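Local coordinates for protein alpha-L-rhamnosidase (Aspergillus terreus, PDB 6GSZ) that probably hydrolyses terminal non-reducing alpha-L-rhamnose residues from alpha-L-rhamnosides, at residues D603-H608 with G695-H700; S506-Y511 with E521-I526; K585-A588 with G592-T595; T705-G710 with G768-E773. All blocks are in the same frame, centred on the assembly; numbering follows the deposited sequence. Where two conformers were deposited one is given.

Contact 1. Residues D603-H608 with G695-H700; sequences DAYLLH and GFAGTH
The Y605 side chain leaves its helix with chi1 -87°, and this sends the phenol across to 695-700. H700 puts CG between its own backbone N and carbonyl carbon, chi1 69°, which swings the imidazole back to meet it. The two side chains approach from opposite directions and meet at the phenol oxygen.

Two hydrogen bonds hold that oxygen. Y605 OH donates to A697 O at 2.6 Å, in the carbonyl plane and on a lone pair. H700 NE2 donates to Y605 OH at 2.8 Å, with the hydroxyl close to the imidazole plane. Both partners lie at the edge of the phenol ring, near its plane. The remaining touch is apolar, with Y605 CE1 4.1 Å from A697 CB.

The turn that offers A697 O is itself well tied. G695 O accepts from the backbone N of G698 and T699 and from T699 OG1, the last at 2.7 Å. D580 takes the N-H groups of G695, A697 and G698. F665 stacks on H608 and meets Y605 edge-to-face. The contact thus joins helix 598-619 to the turn leading into helix 699-708. The same turn carries F696, which lines the glucose pocket.

The buried phenol oxygen is both donor and acceptor. That chain of bonds probably fixes the direction of its O-H and implies a proton on H700 NE2, whatever the charge of the ring.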
# COMPACT_ATOMS: atom_id res chain seq x y z
N ASP A 603 -17.62 -18.84 10.06
CA ASP A 603 -18.63 -18.35 10.98
C ASP A 603 -18.02 -17.42 12.02
O ASP A 603 -18.68 -16.40 12.39
CB ASP A 603 -19.30 -19.53 11.68
CG ASP A 603 -20.26 -20.32 10.80
OD1 ASP A 603 -20.62 -19.82 9.69
OD2 ASP A 603 -20.65 -21.45 11.23
N ALA A 604 -16.79 -17.72 12.45
CA ALA A 604 -16.11 -16.81 13.40
C ALA A 604 -15.95 -15.42 12.76
O ALA A 604 -16.26 -14.40 13.40
CB ALA A 604 -14.79 -17.37 13.83
N TYR A 605 -15.50 -15.40 11.49
CA TYR A 605 -15.34 -14.14 10.80
C TYR A 605 -16.67 -13.43 10.47
O TYR A 605 -16.72 -12.19 10.42
CB TYR A 605 -14.46 -14.29 9.56
CG TYR A 605 -12.99 -14.15 9.85
CD1 TYR A 605 -12.23 -15.22 10.28
CD2 TYR A 605 -12.37 -12.92 9.73
CE1 TYR A 605 -10.87 -15.10 10.54
CE2 TYR A 605 -11.01 -12.78 10.01
CZ TYR A 605 -10.26 -13.87 10.41
OH TYR A 605 -8.91 -13.71 10.68
N LEU A 606 -17.76 -14.21 10.28
CA LEU A 606 -19.09 -13.62 10.12
C LEU A 606 -19.48 -12.87 11.41
O LEU A 606 -19.98 -11.75 11.33
CB LEU A 606 -20.11 -14.71 9.77
CG LEU A 606 -21.58 -14.37 10.01
CD1 LEU A 606 -22.02 -13.19 9.17
CD2 LEU A 606 -22.47 -15.57 9.79
N LEU A 607 -19.26 -13.50 12.56
CA LEU A 607 -19.55 -12.84 13.83
C LEU A 607 -18.68 -11.57 13.96
O LEU A 607 -19.17 -10.53 14.36
CB LEU A 607 -19.29 -13.81 14.98
CG LEU A 607 -20.46 -14.64 15.46
CD1 LEU A 607 -21.53 -13.77 16.05
CD2 LEU A 607 -21.08 -15.50 14.42
N HIS A 608 -17.39 -11.69 13.61
CA HIS A 608 -16.47 -10.55 13.70
C HIS A 608 -16.97 -9.39 12.80
O HIS A 608 -16.94 -8.20 13.19
CB HIS A 608 -15.04 -10.98 13.40
CG HIS A 608 -14.07 -9.87 13.44
ND1 HIS A 608 -13.90 -9.09 14.56
CD2 HIS A 608 -13.17 -9.49 12.53
CE1 HIS A 608 -12.93 -8.21 14.30
NE2 HIS A 608 -12.45 -8.47 13.05
N GLY A 695 -2.65 -20.41 9.67
CA GLY A 695 -2.59 -19.85 8.32
C GLY A 695 -3.06 -18.40 8.30
O GLY A 695 -2.96 -17.68 9.30
N PHE A 696 -3.65 -17.97 7.17
CA PHE A 696 -3.98 -16.57 6.98
C PHE A 696 -5.09 -16.14 7.95
O PHE A 696 -5.21 -14.95 8.22
CB PHE A 696 -4.35 -16.27 5.51
CG PHE A 696 -3.24 -16.08 4.51
CD1 PHE A 696 -1.99 -16.68 4.69
CD2 PHE A 696 -3.45 -15.32 3.39
CE1 PHE A 696 -0.98 -16.53 3.76
CE2 PHE A 696 -2.44 -15.19 2.44
CZ PHE A 696 -1.21 -15.77 2.63
N ALA A 697 -5.94 -17.09 8.34
CA ALA A 697 -7.08 -16.72 9.20
C ALA A 697 -6.63 -16.42 10.64
O ALA A 697 -7.26 -15.60 11.29
CB ALA A 697 -8.14 -17.81 9.22
N GLY A 698 -5.61 -17.14 11.11
CA GLY A 698 -5.19 -17.08 12.50
C GLY A 698 -3.97 -16.21 12.76
O GLY A 698 -3.81 -15.66 13.85
N THR A 699 -3.06 -16.09 11.79
CA THR A 699 -1.72 -15.56 12.07
C THR A 699 -1.76 -14.10 12.55
O THR A 699 -1.13 -13.75 13.58
CB THR A 699 -0.81 -15.69 10.85
OG1 THR A 699 -0.66 -17.08 10.59
CG2 THR A 699 0.55 -15.08 11.11
N HIS A 700 -2.55 -13.25 11.87
CA HIS A 700 -2.55 -11.83 12.19
C HIS A 700 -3.10 -11.54 13.59
O HIS A 700 -2.84 -10.43 14.14
CB HIS A 700 -3.28 -10.99 11.14
CG HIS A 700 -4.76 -11.19 11.09
ND1 HIS A 700 -5.62 -10.19 11.47
CD2 HIS A 700 -5.53 -12.22 10.68
CE1 HIS A 700 -6.87 -10.60 11.30
NE2 HIS A 700 -6.85 -11.85 10.80

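Contact 2. Residues S506-Y511 with E521-I526; sequences SYSLPY and ETPTSI
Two direct hydrogen bonds tie Y511 to 521-526, one from each end of the residue. Its backbone N donates to E521 OE2 at 3.1 Å. The bond is nearly straight, 168° at the hydrogen, but comes from above the carboxylate plane. At the far end Y511 OH donates to T522 O at 2.7 Å, in the carbonyl plane and on a lone pair.

The ring is packed as well as bonded. E521 CG lies anti to its carbonyl carbon, chi1 -64°, and the chain then runs extended along the ring. CB makes a CH-pi contact over one face, 3.7 Å from the centroid of the Y511 ring. The carboxylate is turned 32° from the ring. T524 crosses the phenol at about a right angle, and its CG2 comes within 3.5 Å of Y511 OH.

Both segments belong to the long loop between helices 488-503 and 530-542 of the (alpha/alpha)6 barrel. Y511 also packs edge-to-face on W578, a residue of the glucose pocket. At the other end of 506-511, S506 O shares a calcium ion with K561 O.

A further van der Waals contact is P523 CG against the S508 hydroxyl, 3.3 Å from OG. W558 touches both residues.

Waters fill in the rest. One bridges L509 O to T524 N, accepting from that nitrogen at 3.0 Å. Another lies 3.0 Å from S508 OG and probably also donates to L509 O. A third donates to Y511 OH at 2.9 Å.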
# COMPACT_ATOMS: atom_id res chain seq x y z
N SER A 506 -23.45 -8.65 -7.16
CA SER A 506 -24.58 -9.07 -6.30
C SER A 506 -24.24 -8.93 -4.81
O SER A 506 -24.56 -9.81 -3.97
CB SER A 506 -24.99 -10.48 -6.65
OG SER A 506 -25.40 -10.55 -8.02
N TYR A 507 -23.52 -7.83 -4.50
CA TYR A 507 -23.22 -7.36 -3.13
C TYR A 507 -22.12 -8.19 -2.47
O TYR A 507 -21.74 -7.93 -1.33
CB TYR A 507 -24.45 -7.25 -2.25
CG TYR A 507 -25.50 -6.37 -2.85
CD1 TYR A 507 -25.32 -4.99 -2.93
CD2 TYR A 507 -26.67 -6.90 -3.38
CE1 TYR A 507 -26.28 -4.16 -3.49
CE2 TYR A 507 -27.64 -6.08 -3.93
CZ TYR A 507 -27.44 -4.71 -3.99
OH TYR A 507 -28.42 -3.91 -4.52
N SER A 508 -21.57 -9.16 -3.19
CA SER A 508 -20.40 -9.91 -2.80
C SER A 508 -19.15 -9.19 -3.31
O SER A 508 -19.15 -8.50 -4.31
CB SER A 508 -20.50 -11.33 -3.37
OG SER A 508 -19.45 -12.11 -2.86
N LEU A 509 -18.03 -9.37 -2.63
CA LEU A 509 -16.77 -8.78 -3.03
C LEU A 509 -15.99 -9.79 -3.87
O LEU A 509 -15.76 -10.92 -3.47
CB LEU A 509 -15.98 -8.39 -1.78
CG LEU A 509 -14.73 -7.56 -2.01
CD1 LEU A 509 -15.09 -6.18 -2.55
CD2 LEU A 509 -13.92 -7.48 -0.73
N PRO A 510 -15.56 -9.41 -5.10
CA PRO A 510 -14.64 -10.27 -5.85
C PRO A 510 -13.38 -10.55 -5.04
O PRO A 510 -13.02 -9.79 -4.16
CB PRO A 510 -14.33 -9.48 -7.11
CG PRO A 510 -15.52 -8.59 -7.26
CD PRO A 510 -15.91 -8.20 -5.85
N TYR A 511 -12.73 -11.66 -5.33
CA TYR A 511 -11.53 -12.05 -4.59
C TYR A 511 -10.40 -11.04 -4.70
O TYR A 511 -9.64 -10.85 -3.76
CB TYR A 511 -11.06 -13.46 -4.99
CG TYR A 511 -12.09 -14.54 -4.75
CD1 TYR A 511 -13.11 -14.42 -3.82
CD2 TYR A 511 -11.95 -15.74 -5.42
CE1 TYR A 511 -14.06 -15.42 -3.68
CE2 TYR A 511 -12.87 -16.76 -5.26
CZ TYR A 511 -13.93 -16.60 -4.39
OH TYR A 511 -14.85 -17.60 -4.25
N GLU A 521 -17.07 -15.85 -9.02
CA GLU A 521 -16.54 -16.19 -7.70
C GLU A 521 -17.67 -16.12 -6.66
O GLU A 521 -18.39 -15.15 -6.62
CB GLU A 521 -15.41 -15.24 -7.34
CG GLU A 521 -14.22 -15.38 -8.28
CD GLU A 521 -13.18 -14.27 -8.17
OE1 GLU A 521 -11.95 -14.58 -8.32
OE2 GLU A 521 -13.58 -13.16 -7.86
N THR A 522 -17.77 -17.15 -5.83
CA THR A 522 -18.78 -17.16 -4.78
C THR A 522 -18.28 -16.47 -3.52
O THR A 522 -17.07 -16.36 -3.31
CB THR A 522 -19.26 -18.60 -4.52
OG1 THR A 522 -18.16 -19.44 -4.17
CG2 THR A 522 -19.96 -19.16 -5.74
N PRO A 523 -19.18 -15.94 -2.66
CA PRO A 523 -18.75 -15.14 -1.50
C PRO A 523 -17.93 -15.96 -0.50
O PRO A 523 -18.29 -17.10 -0.17
CB PRO A 523 -20.09 -14.73 -0.87
CG PRO A 523 -21.11 -14.84 -2.00
CD PRO A 523 -20.64 -16.01 -2.81
N THR A 524 -16.85 -15.36 0.03
CA THR A 524 -15.98 -16.05 1.01
C THR A 524 -15.77 -15.17 2.25
O THR A 524 -15.70 -13.94 2.18
CB THR A 524 -14.63 -16.42 0.40
OG1 THR A 524 -13.91 -15.26 -0.05
CG2 THR A 524 -14.81 -17.41 -0.72
N SER A 525 -15.56 -15.85 3.37
CA SER A 525 -15.16 -15.20 4.62
C SER A 525 -13.71 -14.75 4.49
O SER A 525 -12.96 -15.28 3.66
CB SER A 525 -15.29 -16.15 5.78
OG SER A 525 -14.31 -17.17 5.70
N ILE A 526 -13.34 -13.72 5.26
CA ILE A 526 -11.99 -13.13 5.40
C ILE A 526 -11.65 -12.26 4.18
O ILE A 526 -11.36 -11.11 4.33
CB ILE A 526 -10.89 -14.17 5.71
CG1 ILE A 526 -11.30 -15.09 6.87
CG2 ILE A 526 -9.57 -13.45 6.00
CD1 ILE A 526 -10.37 -16.25 7.06
O HOH W 1 -17.03 -13.18 -4.22
O HOH W 2 -15.42 -13.16 -1.35
O HOH W 3 -15.41 -19.59 -6.31

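Contact 3. Residues K585-A588 with G592-T595; sequences KAPA and GDAT. With CA (calcium ion), chain B; MAN (alpha-D-mannopyranose), chain F; NAG (2-acetamido-2-deoxy-beta-D-glucopyranose), chain E.
The D593 carboxylate turns its two oxygens to a calcium ion near its plane, while P587 CD and CG approach OD2 obliquely, from one side. Both oxygens grip the metal, OD1 at 2.4 Å and OD2 at 2.3 Å. The P587 ring crosses the D593 side chain at about a right angle. Its CD lies 3.7 Å from D593 OD2. D593 CG is anti to the backbone N, chi1 -179°, which carries the carboxylate out past P587 to the metal.

Three waters complete the modelled coordination, one of them long. That long water also donates weakly to A594 O.

Closer to the backbone, A586 packs on the D593 carbonyl. A586 CB lies 3.4 Å from D593 O, and A586 CA makes a CA-H...O contact with the same oxygen. D593 is the centre of an inverse gamma turn, closed by a weak bond from A594 N to G592 O. K585 CB also packs against T595 CG2 at 3.8 Å, while the lysine end leads away. D583 ties both arms, taking K585 N through one oxygen and T595 OG1 through the other.

Sugars lie beside both segments. Mannose O4 donates to A586 O at 2.8 Å. The acetamide methyl of an N-acetylglucosamine, C8, sits 3.4 Å from T595 O.

This is a surface calcium site with a single bidentate aspartate and otherwise water ligands, on a loop flanked by N-glycans before helix 598-619.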
# COMPACT_ATOMS: atom_id res chain seq x y z
N LYS A 585 0.48 -27.16 8.11
CA LYS A 585 0.22 -28.58 7.96
C LYS A 585 -0.55 -28.89 6.66
O LYS A 585 -0.68 -30.07 6.32
CB LYS A 585 -0.58 -29.11 9.15
CG LYS A 585 0.09 -29.01 10.51
CD LYS A 585 1.19 -29.95 10.75
CE LYS A 585 1.51 -30.03 12.23
NZ LYS A 585 2.91 -30.44 12.45
N ALA A 586 -1.04 -27.87 5.94
CA ALA A 586 -1.71 -28.15 4.66
C ALA A 586 -0.69 -28.71 3.66
O ALA A 586 0.48 -28.28 3.65
CB ALA A 586 -2.37 -26.91 4.12
N PRO A 587 -1.09 -29.65 2.79
CA PRO A 587 -0.20 -30.14 1.74
C PRO A 587 0.23 -29.00 0.82
O PRO A 587 -0.58 -28.09 0.58
CB PRO A 587 -1.05 -31.16 0.96
CG PRO A 587 -2.18 -31.52 1.87
CD PRO A 587 -2.43 -30.26 2.68
N ALA A 588 1.47 -29.04 0.30
CA ALA A 588 1.97 -27.94 -0.59
C ALA A 588 1.04 -27.70 -1.80
O ALA A 588 0.84 -26.52 -2.19
CB ALA A 588 3.38 -28.22 -1.03
N GLY A 592 -5.54 -24.86 0.92
CA GLY A 592 -6.79 -24.71 1.67
C GLY A 592 -7.14 -25.90 2.55
O GLY A 592 -8.11 -25.85 3.34
N ASP A 593 -6.36 -26.97 2.50
CA ASP A 593 -6.68 -28.22 3.25
C ASP A 593 -6.12 -28.09 4.68
O ASP A 593 -5.14 -28.68 5.02
CB ASP A 593 -6.19 -29.43 2.48
CG ASP A 593 -6.50 -30.77 3.14
OD1 ASP A 593 -7.42 -30.87 3.95
OD2 ASP A 593 -5.80 -31.75 2.81
N ALA A 594 -6.80 -27.27 5.48
CA ALA A 594 -6.33 -26.85 6.80
C ALA A 594 -6.78 -27.85 7.86
O ALA A 594 -7.71 -28.66 7.68
CB ALA A 594 -6.83 -25.47 7.13
N THR A 595 -6.16 -27.67 9.03
CA THR A 595 -6.50 -28.48 10.21
C THR A 595 -7.72 -27.94 10.97
O THR A 595 -8.20 -28.58 11.92
CB THR A 595 -5.31 -28.62 11.18
OG1 THR A 595 -4.96 -27.32 11.66
CG2 THR A 595 -4.11 -29.29 10.54
CA CA B . -6.56 -32.97 4.66
C1 MAN F . 3.96 -32.41 6.70
C2 MAN F . 2.47 -32.13 6.55
C3 MAN F . 2.25 -31.32 5.26
C4 MAN F . 3.08 -30.02 5.29
C5 MAN F . 4.53 -30.37 5.57
C6 MAN F . 5.37 -29.14 5.76
O2 MAN F . 2.02 -31.43 7.70
O3 MAN F . 0.83 -31.13 5.01
O4 MAN F . 3.04 -29.30 3.99
O5 MAN F . 4.75 -31.21 6.72
O6 MAN F . 6.66 -29.62 6.08
C1 NAG E . -12.84 -30.35 12.87
C2 NAG E . -12.37 -31.67 12.31
C3 NAG E . -13.46 -32.32 11.46
C4 NAG E . -14.84 -32.36 12.12
C5 NAG E . -15.18 -30.93 12.59
C6 NAG E . -16.56 -30.79 13.25
C7 NAG E . -11.17 -30.60 10.40
C8 NAG E . -9.87 -30.49 9.70
N2 NAG E . -11.18 -31.40 11.52
O3 NAG E . -13.01 -33.61 11.14
O4 NAG E . -15.80 -32.62 11.10
O5 NAG E . -14.15 -30.48 13.46
O6 NAG E . -16.62 -31.67 14.38
O7 NAG E . -12.12 -29.95 9.92
O HOH W 4 -6.71 -31.99 7.34
O HOH W 5 -6.98 -34.83 5.69
O HOH W 6 -4.20 -32.92 4.46

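Contact 4. Residues T705-G710 with G768-E773; sequences TLSKYG and GSWLHE
S707 and W770 meet at one close point, and the two helices stand well apart around it. W770 NE1 donates to S707 OG at 2.9 Å, with 150° at the hydrogen. The hydroxyl lies at the edge of the indole, close to its plane. W770 CG is anti to the backbone N, chi1 -164°, and this turns the pyrrole N-H toward the serine. The next nearest indole atom is CE2, 3.6 Å from S707 OG. The backbones are much further off, with S707 CA and W770 CA 9.1 Å apart.

The tight side is the tryptophan. Its ring is buried and meets F715 and Y716 edge-to-face, and L719 of the same helix, 712-719, also touches it. S707 OG has a second hydrogen-bond partner in S712 OG, at the start of that helix. The one hydroxyl thus links the end of helix 699-708, the tryptophan and helix 712-719.

The looser side lies beyond the serine, towards K708 and G710. S707 is partly exposed, and K708 and G710 are at the surface. K708 reaches the other way, to a salt bridge with D666 and a cation-pi contact with Y664. Helix 699-708 stops here. G710 N bonds to S707 O at 3.0 Å, and G710 is the C-prime residue with positive phi.

A Schellman motif, completed by a bond to L706 O from the N of the residue after G710, ends helix 699-708 just after the serine that meets the indole, within the (alpha/alpha)6 barrel of the glycosidase domain.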
# COMPACT_ATOMS: atom_id res chain seq x y z
N THR A 705 -4.21 -12.29 20.56
CA THR A 705 -5.10 -13.15 21.29
C THR A 705 -4.40 -13.59 22.58
O THR A 705 -4.98 -13.57 23.69
CB THR A 705 -5.54 -14.37 20.48
OG1 THR A 705 -6.24 -13.94 19.30
CG2 THR A 705 -6.41 -15.31 21.28
N LEU A 706 -3.14 -14.03 22.46
CA LEU A 706 -2.41 -14.51 23.61
C LEU A 706 -2.21 -13.37 24.60
O LEU A 706 -2.42 -13.54 25.83
CB LEU A 706 -1.07 -15.14 23.18
CG LEU A 706 -1.22 -16.50 22.50
CD1 LEU A 706 0.04 -16.83 21.73
CD2 LEU A 706 -1.53 -17.58 23.52
N SER A 707 -1.86 -12.18 24.14
CA SER A 707 -1.67 -11.03 25.03
C SER A 707 -2.99 -10.63 25.70
O SER A 707 -3.00 -10.25 26.87
CB SER A 707 -1.06 -9.87 24.28
OG SER A 707 0.26 -10.19 23.87
N LYS A 708 -4.12 -10.73 25.01
CA LYS A 708 -5.45 -10.39 25.54
C LYS A 708 -5.71 -11.21 26.82
O LYS A 708 -6.35 -10.70 27.75
CB LYS A 708 -6.52 -10.69 24.49
CG LYS A 708 -7.97 -10.53 24.93
CD LYS A 708 -8.92 -10.74 23.77
CE LYS A 708 -10.38 -10.61 24.16
NZ LYS A 708 -11.23 -10.47 22.95
N TYR A 709 -5.16 -12.44 26.88
CA TYR A 709 -5.37 -13.37 28.01
C TYR A 709 -4.15 -13.49 28.91
O TYR A 709 -4.06 -14.43 29.74
CB TYR A 709 -5.80 -14.74 27.46
CG TYR A 709 -7.28 -14.69 27.26
CD1 TYR A 709 -8.13 -14.82 28.34
CD2 TYR A 709 -7.81 -14.33 26.04
CE1 TYR A 709 -9.50 -14.70 28.20
CE2 TYR A 709 -9.18 -14.20 25.88
CZ TYR A 709 -10.02 -14.39 26.96
OH TYR A 709 -11.35 -14.23 26.79
N GLY A 710 -3.24 -12.51 28.81
CA GLY A 710 -2.10 -12.42 29.73
C GLY A 710 -1.00 -13.42 29.43
O GLY A 710 -0.14 -13.71 30.30
N GLY A 768 3.81 -7.85 12.64
CA GLY A 768 4.38 -6.55 12.88
C GLY A 768 3.58 -5.76 13.90
O GLY A 768 4.14 -5.02 14.73
N SER A 769 2.25 -5.85 13.83
CA SER A 769 1.40 -5.11 14.77
C SER A 769 1.66 -5.51 16.22
O SER A 769 1.46 -4.68 17.10
CB SER A 769 -0.07 -5.22 14.45
OG SER A 769 -0.54 -6.54 14.53
N TRP A 770 2.04 -6.76 16.44
CA TRP A 770 2.36 -7.19 17.81
C TRP A 770 3.68 -6.55 18.25
O TRP A 770 3.85 -6.14 19.42
CB TRP A 770 2.42 -8.72 17.92
CG TRP A 770 2.35 -9.23 19.32
CD1 TRP A 770 1.21 -9.50 20.01
CD2 TRP A 770 3.46 -9.60 20.16
NE1 TRP A 770 1.53 -9.95 21.26
CE2 TRP A 770 2.89 -10.00 21.39
CE3 TRP A 770 4.85 -9.59 20.03
CZ2 TRP A 770 3.67 -10.43 22.46
CZ3 TRP A 770 5.62 -10.01 21.09
CH2 TRP A 770 5.04 -10.43 22.29
N LEU A 771 4.66 -6.47 17.35
CA LEU A 771 5.90 -5.75 17.65
C LEU A 771 5.59 -4.30 18.03
O LEU A 771 6.09 -3.76 19.02
CB LEU A 771 6.85 -5.79 16.46
CG LEU A 771 7.19 -7.16 15.88
CD1 LEU A 771 8.20 -7.04 14.74
CD2 LEU A 771 7.65 -8.19 16.84
N HIS A 772 4.70 -3.67 17.28
CA HIS A 772 4.40 -2.26 17.49
C HIS A 772 3.65 -2.07 18.81
O HIS A 772 3.93 -1.08 19.54
CB HIS A 772 3.56 -1.68 16.33
CG HIS A 772 4.15 -1.83 14.96
ND1 HIS A 772 3.34 -1.97 13.86
CD2 HIS A 772 5.44 -1.86 14.53
CE1 HIS A 772 4.14 -2.07 12.80
NE2 HIS A 772 5.43 -2.00 13.18
N GLU A 773 2.59 -2.88 19.00
CA GLU A 773 1.60 -2.59 20.06
C GLU A 773 1.96 -3.21 21.41
O GLU A 773 1.51 -2.70 22.43
CB GLU A 773 0.22 -3.11 19.68
CG GLU A 773 -0.34 -2.48 18.40
CD GLU A 773 -1.76 -2.91 18.08
OE1 GLU A 773 -2.43 -3.55 18.95
OE2 GLU A 773 -2.19 -2.68 16.94

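All four contacts lie in the six-hairpin glycosidase domain. Along the chain they come in series: contact 2, contact 3, contact 1, contact 4. Contacts 1 and 2 have centres about 15 Å apart and touch, with I526 CD1 3.5 Å from A697 CB. Contacts 1 and 4 share helix 699-708, one at its start and one at its end, with centres about 16 Å apart. Contact 3 sits about 16 Å from contact 1 between centres, on the loop before helix 598-619. Contacts 2 and 4 are the furthest apart, about 29 Å between centres. Contact 1 lies between the loop of contact 2, close to the glucose pocket, and helix 699-708, whose far end carries contact 4.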